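Local structure of glutathione S-transferase (5ZFG) at residues L3-S14 with M48-D59; Q19-P27 with I74-L84. The protein probably transfers glutathione to electrophilic compounds, as other glutathione transferases do, and metabolises the insecticide diazinon in the silkworm. All blocks are in the same frame, centred on the assembly; numbering follows the deposited sequence. Where two conformers were deposited one is given.

Interaction 1 lies within the thioredoxin-like N-terminal part of the glutathione transferase fold, pairing strand 3-7 with strand 56-59 inside the four-stranded mixed sheet and including the loop with the cis-proline. Interaction 2, its centre about 17 Å away, joins the end of helix 12-23 to the end of helix 67-78 and the connection after it; both helices lie on one side of that sheet. Along the chain the segments alternate, 3-14, 19-27, 48-59, 74-84, and helix 12-23 serves both contacts. They meet directly: Leu-3 packs on Val-26, Leu-57 on Ile-74, and Asp-59 meets Tyr-78. Sheet and helix pair thus share one apolar core, and residues of 48-59 and 74-84 beside these contacts touch the second subunit.

Interaction 1: residues L3-S14 with M48-D59; sequences LKLYAVSDGPPS and MNPQKEIPVLDD
Lys-4 pairs with Asp-58 and Tyr-6 with Val-56 as antiparallel hydrogen-bonded pairs. Asp-58 N reaches Lys-4 O at 2.7 Å and Tyr-6 N reaches Val-56 O at 2.9 Å; the latter oxygen also sits at the edge of the Tyr-6 ring. One water bridges Tyr-6 OH and Asp-58 OD2, while Asp-58 OD1 is hydrogen-bonded to Gly-61 N. A second joins Ser-14 OG to Ile-54 O, and Ser-14 OG accepts from Val-8 N, tying the helix start to both loops. Met-48, bent at its last torsion (chi3 -65°), sets CE over the Tyr-6 ring, 3.5 Å from the centroid, a CH-pi contact, while SD lies obliquely beside CE2 in a Met-aromatic contact. With the Tyr-6 ring cut back to an alanine, the Met-48 methyl is likely to lose its aromatic face and the first water one of its two holds. On the other face of the sheet, Leu-3 CD1 meets Leu-57 CD1 at 3.6 Å. Pro-55, after a cis peptide bond, sets CD 3.8 Å from Pro-13 CB; this cis-proline is a hallmark of the thioredoxin fold. Helix 43-48 covers the Tyr-6 and Val-56 face, helices 12-23 and 67-78 the leucine face, and strand 29-32 flanks strand 3-7.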
# COMPACT_ATOMS: atom_id res chain seq x y z
N LEU B 3 -2.69 -8.98 22.79
CA LEU B 3 -2.80 -8.47 21.43
C LEU B 3 -4.09 -8.97 20.79
O LEU B 3 -4.37 -10.18 20.80
CB LEU B 3 -1.60 -8.93 20.62
CG LEU B 3 -1.37 -8.50 19.17
CD1 LEU B 3 -1.31 -7.00 19.10
CD2 LEU B 3 -0.08 -9.08 18.68
N LYS B 4 -4.89 -8.06 20.23
CA LYS B 4 -6.23 -8.39 19.76
C LYS B 4 -6.34 -8.08 18.27
O LYS B 4 -5.99 -6.98 17.84
CB LYS B 4 -7.28 -7.61 20.54
CG LYS B 4 -7.30 -7.94 22.05
CD LYS B 4 -8.46 -7.23 22.74
CE LYS B 4 -8.28 -7.21 24.24
NZ LYS B 4 -9.53 -6.75 24.90
N LEU B 5 -6.85 -9.04 17.50
CA LEU B 5 -7.09 -8.85 16.07
C LEU B 5 -8.57 -8.96 15.76
O LEU B 5 -9.18 -10.02 15.97
CB LEU B 5 -6.32 -9.88 15.24
CG LEU B 5 -6.50 -9.73 13.73
CD1 LEU B 5 -5.77 -8.48 13.24
CD2 LEU B 5 -5.99 -10.97 13.01
N TYR B 6 -9.13 -7.89 15.22
CA TYR B 6 -10.50 -7.88 14.72
C TYR B 6 -10.48 -8.25 13.24
O TYR B 6 -9.90 -7.53 12.42
CB TYR B 6 -11.14 -6.51 14.95
CG TYR B 6 -11.27 -6.20 16.43
CD1 TYR B 6 -12.46 -6.41 17.10
CD2 TYR B 6 -10.17 -5.74 17.16
CE1 TYR B 6 -12.58 -6.14 18.45
CE2 TYR B 6 -10.28 -5.47 18.53
CZ TYR B 6 -11.49 -5.67 19.16
OH TYR B 6 -11.62 -5.42 20.52
N ALA B 7 -11.09 -9.39 12.90
CA ALA B 7 -10.91 -10.01 11.59
C ALA B 7 -12.24 -10.59 11.12
O ALA B 7 -13.19 -10.71 11.89
CB ALA B 7 -9.84 -11.11 11.64
N VAL B 8 -12.30 -10.98 9.83
CA VAL B 8 -13.46 -11.68 9.28
C VAL B 8 -12.98 -12.98 8.64
O VAL B 8 -11.91 -13.03 8.03
CB VAL B 8 -14.23 -10.78 8.27
CG1 VAL B 8 -13.47 -10.58 6.96
CG2 VAL B 8 -15.62 -11.35 8.02
N SER B 9 -13.79 -14.03 8.80
CA SER B 9 -13.39 -15.40 8.50
C SER B 9 -13.12 -15.67 7.02
O SER B 9 -12.42 -16.64 6.71
CB SER B 9 -14.48 -16.36 8.98
OG SER B 9 -15.68 -16.13 8.25
N ASP B 10 -13.65 -14.86 6.11
CA ASP B 10 -13.49 -15.10 4.69
C ASP B 10 -12.74 -13.98 3.98
O ASP B 10 -12.80 -13.88 2.75
CB ASP B 10 -14.87 -15.33 4.04
CG ASP B 10 -15.81 -14.14 4.22
OD1 ASP B 10 -15.46 -13.15 4.90
OD2 ASP B 10 -16.93 -14.21 3.67
N GLY B 11 -12.02 -13.14 4.72
CA GLY B 11 -11.40 -11.97 4.13
C GLY B 11 -9.90 -12.10 4.00
O GLY B 11 -9.18 -12.22 4.99
N PRO B 12 -9.39 -12.06 2.77
CA PRO B 12 -7.95 -12.29 2.53
C PRO B 12 -7.04 -11.39 3.36
O PRO B 12 -6.01 -11.88 3.86
CB PRO B 12 -7.81 -12.03 1.03
CG PRO B 12 -9.14 -12.53 0.48
CD PRO B 12 -10.16 -12.10 1.51
N PRO B 13 -7.37 -10.10 3.58
CA PRO B 13 -6.46 -9.28 4.41
C PRO B 13 -6.39 -9.77 5.86
O PRO B 13 -5.31 -9.76 6.48
CB PRO B 13 -7.07 -7.87 4.32
CG PRO B 13 -7.86 -7.88 3.06
CD PRO B 13 -8.46 -9.27 3.02
N SER B 14 -7.52 -10.22 6.39
CA SER B 14 -7.55 -10.82 7.73
C SER B 14 -6.72 -12.10 7.77
O SER B 14 -5.96 -12.32 8.72
CB SER B 14 -9.00 -11.12 8.14
OG SER B 14 -9.79 -9.96 8.41
N MET B 48 -11.52 2.30 16.85
CA MET B 48 -10.30 1.59 16.51
C MET B 48 -9.86 1.86 15.08
O MET B 48 -8.67 2.08 14.83
CB MET B 48 -10.51 0.09 16.72
CG MET B 48 -10.74 -0.33 18.16
SD MET B 48 -10.76 -2.13 18.35
CE MET B 48 -12.23 -2.55 17.40
N ASN B 49 -10.80 1.85 14.13
CA ASN B 49 -10.50 2.05 12.72
C ASN B 49 -11.52 3.00 12.11
O ASN B 49 -12.59 2.57 11.66
CB ASN B 49 -10.49 0.73 11.95
CG ASN B 49 -10.06 0.94 10.52
OD1 ASN B 49 -9.56 2.01 10.19
ND2 ASN B 49 -10.23 -0.06 9.67
N PRO B 50 -11.20 4.29 12.04
CA PRO B 50 -12.14 5.25 11.42
C PRO B 50 -12.45 4.94 9.96
O PRO B 50 -13.44 5.47 9.43
CB PRO B 50 -11.43 6.60 11.57
CG PRO B 50 -9.99 6.26 11.71
CD PRO B 50 -9.95 4.94 12.46
N GLN B 51 -11.66 4.08 9.31
CA GLN B 51 -11.95 3.67 7.94
C GLN B 51 -13.06 2.61 7.85
O GLN B 51 -13.53 2.34 6.74
CB GLN B 51 -10.67 3.15 7.27
CG GLN B 51 -9.55 4.19 7.17
CD GLN B 51 -8.17 3.56 6.88
OE1 GLN B 51 -7.27 3.63 7.71
NE2 GLN B 51 -8.03 2.92 5.71
N LYS B 52 -13.45 2.00 8.98
CA LYS B 52 -14.58 1.05 9.01
C LYS B 52 -14.30 -0.19 8.17
O LYS B 52 -15.22 -0.74 7.55
CB LYS B 52 -15.88 1.70 8.53
CG LYS B 52 -16.20 3.05 9.14
CD LYS B 52 -17.65 3.42 8.76
CE LYS B 52 -18.22 4.49 9.68
NZ LYS B 52 -18.27 4.05 11.10
N GLU B 53 -13.06 -0.63 8.14
CA GLU B 53 -12.70 -1.81 7.36
C GLU B 53 -12.07 -2.83 8.29
O GLU B 53 -11.65 -2.52 9.40
CB GLU B 53 -11.75 -1.46 6.21
CG GLU B 53 -12.38 -0.48 5.21
CD GLU B 53 -11.35 0.19 4.30
OE1 GLU B 53 -10.13 0.15 4.62
OE2 GLU B 53 -11.76 0.75 3.27
N ILE B 54 -12.01 -4.06 7.80
CA ILE B 54 -11.48 -5.20 8.55
C ILE B 54 -10.24 -5.70 7.81
O ILE B 54 -10.31 -5.87 6.58
CB ILE B 54 -12.55 -6.30 8.64
CG1 ILE B 54 -13.91 -5.70 9.04
CG2 ILE B 54 -12.14 -7.44 9.54
CD1 ILE B 54 -15.08 -6.60 8.74
N PRO B 55 -9.12 -6.03 8.48
CA PRO B 55 -8.94 -6.11 9.94
C PRO B 55 -8.46 -4.83 10.63
O PRO B 55 -8.06 -3.85 9.99
CB PRO B 55 -7.88 -7.20 10.07
CG PRO B 55 -6.98 -6.96 8.89
CD PRO B 55 -7.95 -6.61 7.77
N VAL B 56 -8.47 -4.86 11.97
CA VAL B 56 -7.78 -3.85 12.77
C VAL B 56 -7.14 -4.55 13.96
O VAL B 56 -7.69 -5.51 14.50
CB VAL B 56 -8.74 -2.71 13.21
CG1 VAL B 56 -9.89 -3.21 14.10
CG2 VAL B 56 -7.96 -1.58 13.90
N LEU B 57 -5.93 -4.11 14.31
CA LEU B 57 -5.17 -4.66 15.43
C LEU B 57 -5.26 -3.72 16.63
O LEU B 57 -5.17 -2.50 16.48
CB LEU B 57 -3.70 -4.84 15.03
CG LEU B 57 -2.76 -5.57 15.99
CD1 LEU B 57 -2.96 -7.07 15.92
CD2 LEU B 57 -1.31 -5.19 15.68
N ASP B 58 -5.43 -4.30 17.82
CA ASP B 58 -5.34 -3.56 19.07
C ASP B 58 -4.17 -4.14 19.86
O ASP B 58 -4.26 -5.25 20.39
CB ASP B 58 -6.65 -3.64 19.85
CG ASP B 58 -6.54 -3.03 21.25
OD1 ASP B 58 -5.49 -2.46 21.61
OD2 ASP B 58 -7.54 -3.13 22.00
N ASP B 59 -3.07 -3.39 19.93
CA ASP B 59 -1.87 -3.79 20.67
C ASP B 59 -1.79 -2.90 21.90
O ASP B 59 -1.25 -1.80 21.85
CB ASP B 59 -0.60 -3.69 19.81
CG ASP B 59 0.59 -4.41 20.45
OD1 ASP B 59 0.42 -4.98 21.56
OD2 ASP B 59 1.69 -4.41 19.86
O HOH W 1 -10.08 -3.73 21.90
O HOH W 2 -10.49 -8.64 6.07

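Interaction 2: residues Q19-P27 with I74-L84; sequences QALVALEVP and ICDKYRPGSPL
Leu-24 turns CG opposite its carbonyl carbon (chi1 -70°) and extends beyond it, driving its two methyls between helix 67-78 and the loop that follows. Arg-79 folds back on itself, chi2 -77° and chi3 -60°, and runs alongside the Leu-24 side chain, pointing the other way. CD1 of Leu-24 lodges 3.5 Å from Ile-74 CG2 and 3.7 Å from Cys-75 SG, whereas CD2 meets Leu-84 CD2 at 3.6 Å and lies over one face of the Arg-79 guanidinium. Helix 12-23 ends here in a Schellman motif, with Glu-25 at positive phi, and the turn after it faces the end of helix 67-78: these are two helices from the same side of the thioredoxin-like sheet. Arg-79 NH2 gives a weak, bent bond to Leu-24 O at 3.0 Å and donates to a water 2.6 Å from NH2, which in turn donates to Ala-23 O. Two carbonyls of the helix end are therefore served by one arginine nitrogen, one directly and one through water. The Leu-21 side chain crosses that of Ile-74 at about a right angle, CD2 3.9 Å from Ile-74 CG1. Val-26 CG2 rests 3.9 Å from CB of Tyr-78, whose hydroxyl is held by Asp-59 OD2 of interaction 1.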
# COMPACT_ATOMS: atom_id res chain seq x y z
N GLN B 19 -1.94 -15.48 9.41
CA GLN B 19 -0.82 -16.33 9.02
C GLN B 19 0.50 -15.77 9.52
O GLN B 19 1.33 -16.50 10.08
CB GLN B 19 -0.80 -16.51 7.50
CG GLN B 19 -1.99 -17.30 6.98
CD GLN B 19 -2.00 -17.33 5.49
OE1 GLN B 19 -1.84 -16.28 4.84
NE2 GLN B 19 -2.20 -18.51 4.92
N ALA B 20 0.71 -14.45 9.39
CA ALA B 20 1.94 -13.85 9.90
C ALA B 20 2.06 -14.02 11.42
O ALA B 20 3.14 -14.35 11.93
CB ALA B 20 2.00 -12.37 9.52
N LEU B 21 0.98 -13.75 12.16
CA LEU B 21 1.02 -13.90 13.61
C LEU B 21 1.34 -15.33 14.00
O LEU B 21 2.14 -15.57 14.92
CB LEU B 21 -0.30 -13.46 14.23
CG LEU B 21 -0.60 -11.96 14.26
CD1 LEU B 21 -2.11 -11.74 14.40
CD2 LEU B 21 0.17 -11.25 15.39
N VAL B 22 0.76 -16.30 13.29
CA VAL B 22 1.01 -17.71 13.57
C VAL B 22 2.44 -18.08 13.20
O VAL B 22 3.15 -18.73 13.99
CB VAL B 22 -0.03 -18.58 12.84
CG1 VAL B 22 0.35 -20.06 12.87
CG2 VAL B 22 -1.41 -18.36 13.43
N ALA B 23 2.91 -17.65 12.02
CA ALA B 23 4.27 -17.98 11.59
C ALA B 23 5.30 -17.39 12.54
O ALA B 23 6.35 -18.01 12.80
CB ALA B 23 4.51 -17.47 10.18
N LEU B 24 5.03 -16.21 13.08
CA LEU B 24 5.96 -15.55 13.99
C LEU B 24 5.80 -16.00 15.43
O LEU B 24 6.58 -15.57 16.29
CB LEU B 24 5.78 -14.03 13.91
CG LEU B 24 6.25 -13.43 12.58
CD1 LEU B 24 6.02 -11.92 12.59
CD2 LEU B 24 7.70 -13.75 12.36
N GLU B 25 4.81 -16.86 15.70
CA GLU B 25 4.53 -17.33 17.05
C GLU B 25 4.22 -16.18 18.01
O GLU B 25 4.63 -16.20 19.17
CB GLU B 25 5.69 -18.19 17.58
CG GLU B 25 6.21 -19.18 16.56
CD GLU B 25 7.16 -20.20 17.18
OE1 GLU B 25 8.39 -19.95 17.16
OE2 GLU B 25 6.67 -21.22 17.69
N VAL B 26 3.50 -15.18 17.53
CA VAL B 26 3.05 -14.07 18.35
C VAL B 26 1.64 -14.40 18.84
O VAL B 26 0.74 -14.57 18.00
CB VAL B 26 3.08 -12.74 17.58
CG1 VAL B 26 2.49 -11.64 18.43
CG2 VAL B 26 4.51 -12.38 17.17
N PRO B 27 1.42 -14.55 20.14
CA PRO B 27 0.08 -14.92 20.62
C PRO B 27 -0.90 -13.76 20.48
O PRO B 27 -0.54 -12.60 20.67
CB PRO B 27 0.32 -15.29 22.09
CG PRO B 27 1.80 -15.55 22.19
CD PRO B 27 2.40 -14.55 21.24
N ILE B 74 3.95 -6.08 12.99
CA ILE B 74 4.15 -7.30 13.77
C ILE B 74 5.59 -7.78 13.66
O ILE B 74 6.21 -8.19 14.65
CB ILE B 74 3.13 -8.37 13.33
CG1 ILE B 74 1.73 -8.00 13.79
CG2 ILE B 74 3.54 -9.74 13.88
CD1 ILE B 74 1.67 -7.20 15.05
N CYS B 75 6.17 -7.69 12.46
CA CYS B 75 7.57 -8.08 12.27
C CYS B 75 8.52 -7.08 12.92
O CYS B 75 9.42 -7.48 13.67
CB CYS B 75 7.88 -8.22 10.78
SG CYS B 75 6.94 -9.49 9.94
N ASP B 76 8.34 -5.79 12.63
CA ASP B 76 9.23 -4.75 13.19
C ASP B 76 9.24 -4.77 14.71
O ASP B 76 10.29 -4.57 15.33
CB ASP B 76 8.81 -3.36 12.72
CG ASP B 76 9.03 -3.12 11.23
OD1 ASP B 76 9.80 -3.88 10.60
OD2 ASP B 76 8.44 -2.15 10.70
N LYS B 77 8.08 -4.97 15.33
CA LYS B 77 7.98 -4.87 16.78
C LYS B 77 8.41 -6.16 17.47
O LYS B 77 9.18 -6.13 18.43
CB LYS B 77 6.55 -4.50 17.17
CG LYS B 77 6.28 -4.53 18.67
CD LYS B 77 6.90 -3.34 19.36
CE LYS B 77 6.35 -3.20 20.78
NZ LYS B 77 7.32 -2.49 21.67
N TYR B 78 7.93 -7.31 16.99
CA TYR B 78 8.14 -8.54 17.74
C TYR B 78 9.19 -9.48 17.17
O TYR B 78 9.72 -10.31 17.93
CB TYR B 78 6.82 -9.29 17.90
CG TYR B 78 5.90 -8.47 18.73
CD1 TYR B 78 6.22 -8.19 20.06
CD2 TYR B 78 4.75 -7.93 18.20
CE1 TYR B 78 5.40 -7.40 20.83
CE2 TYR B 78 3.92 -7.15 18.96
CZ TYR B 78 4.25 -6.89 20.28
OH TYR B 78 3.44 -6.10 21.04
N ARG B 79 9.54 -9.40 15.90
CA ARG B 79 10.58 -10.27 15.34
C ARG B 79 11.45 -9.50 14.36
O ARG B 79 11.56 -9.87 13.19
CB ARG B 79 9.96 -11.50 14.66
CG ARG B 79 9.16 -12.43 15.58
CD ARG B 79 10.06 -13.32 16.43
NE ARG B 79 10.92 -14.18 15.61
CZ ARG B 79 10.64 -15.43 15.28
NH1 ARG B 79 11.50 -16.11 14.53
NH2 ARG B 79 9.50 -16.01 15.68
N PRO B 80 12.13 -8.44 14.82
CA PRO B 80 12.87 -7.58 13.87
C PRO B 80 13.98 -8.30 13.13
O PRO B 80 14.29 -7.93 11.99
CB PRO B 80 13.43 -6.46 14.75
CG PRO B 80 13.39 -7.00 16.14
CD PRO B 80 12.18 -7.90 16.19
N GLY B 81 14.56 -9.34 13.72
CA GLY B 81 15.57 -10.08 12.99
C GLY B 81 15.06 -11.20 12.12
O GLY B 81 15.87 -11.94 11.57
N SER B 82 13.71 -11.36 11.95
CA SER B 82 13.20 -12.52 11.23
C SER B 82 13.35 -12.35 9.72
O SER B 82 13.10 -11.26 9.18
CB SER B 82 11.73 -12.77 11.56
OG SER B 82 11.18 -13.75 10.68
N PRO B 83 13.71 -13.42 9.01
CA PRO B 83 13.73 -13.38 7.54
C PRO B 83 12.36 -13.21 6.92
O PRO B 83 12.28 -12.98 5.71
CB PRO B 83 14.35 -14.73 7.15
CG PRO B 83 14.97 -15.26 8.40
CD PRO B 83 14.13 -14.73 9.52
N LEU B 84 11.28 -13.34 7.70
CA LEU B 84 9.95 -13.07 7.16
C LEU B 84 9.81 -11.61 6.75
O LEU B 84 8.92 -11.29 5.94
CB LEU B 84 8.89 -13.44 8.20
CG LEU B 84 7.46 -13.77 7.77
CD1 LEU B 84 7.38 -15.01 6.90
CD2 LEU B 84 6.58 -13.95 8.98
O HOH W 3 8.97 -17.86 13.87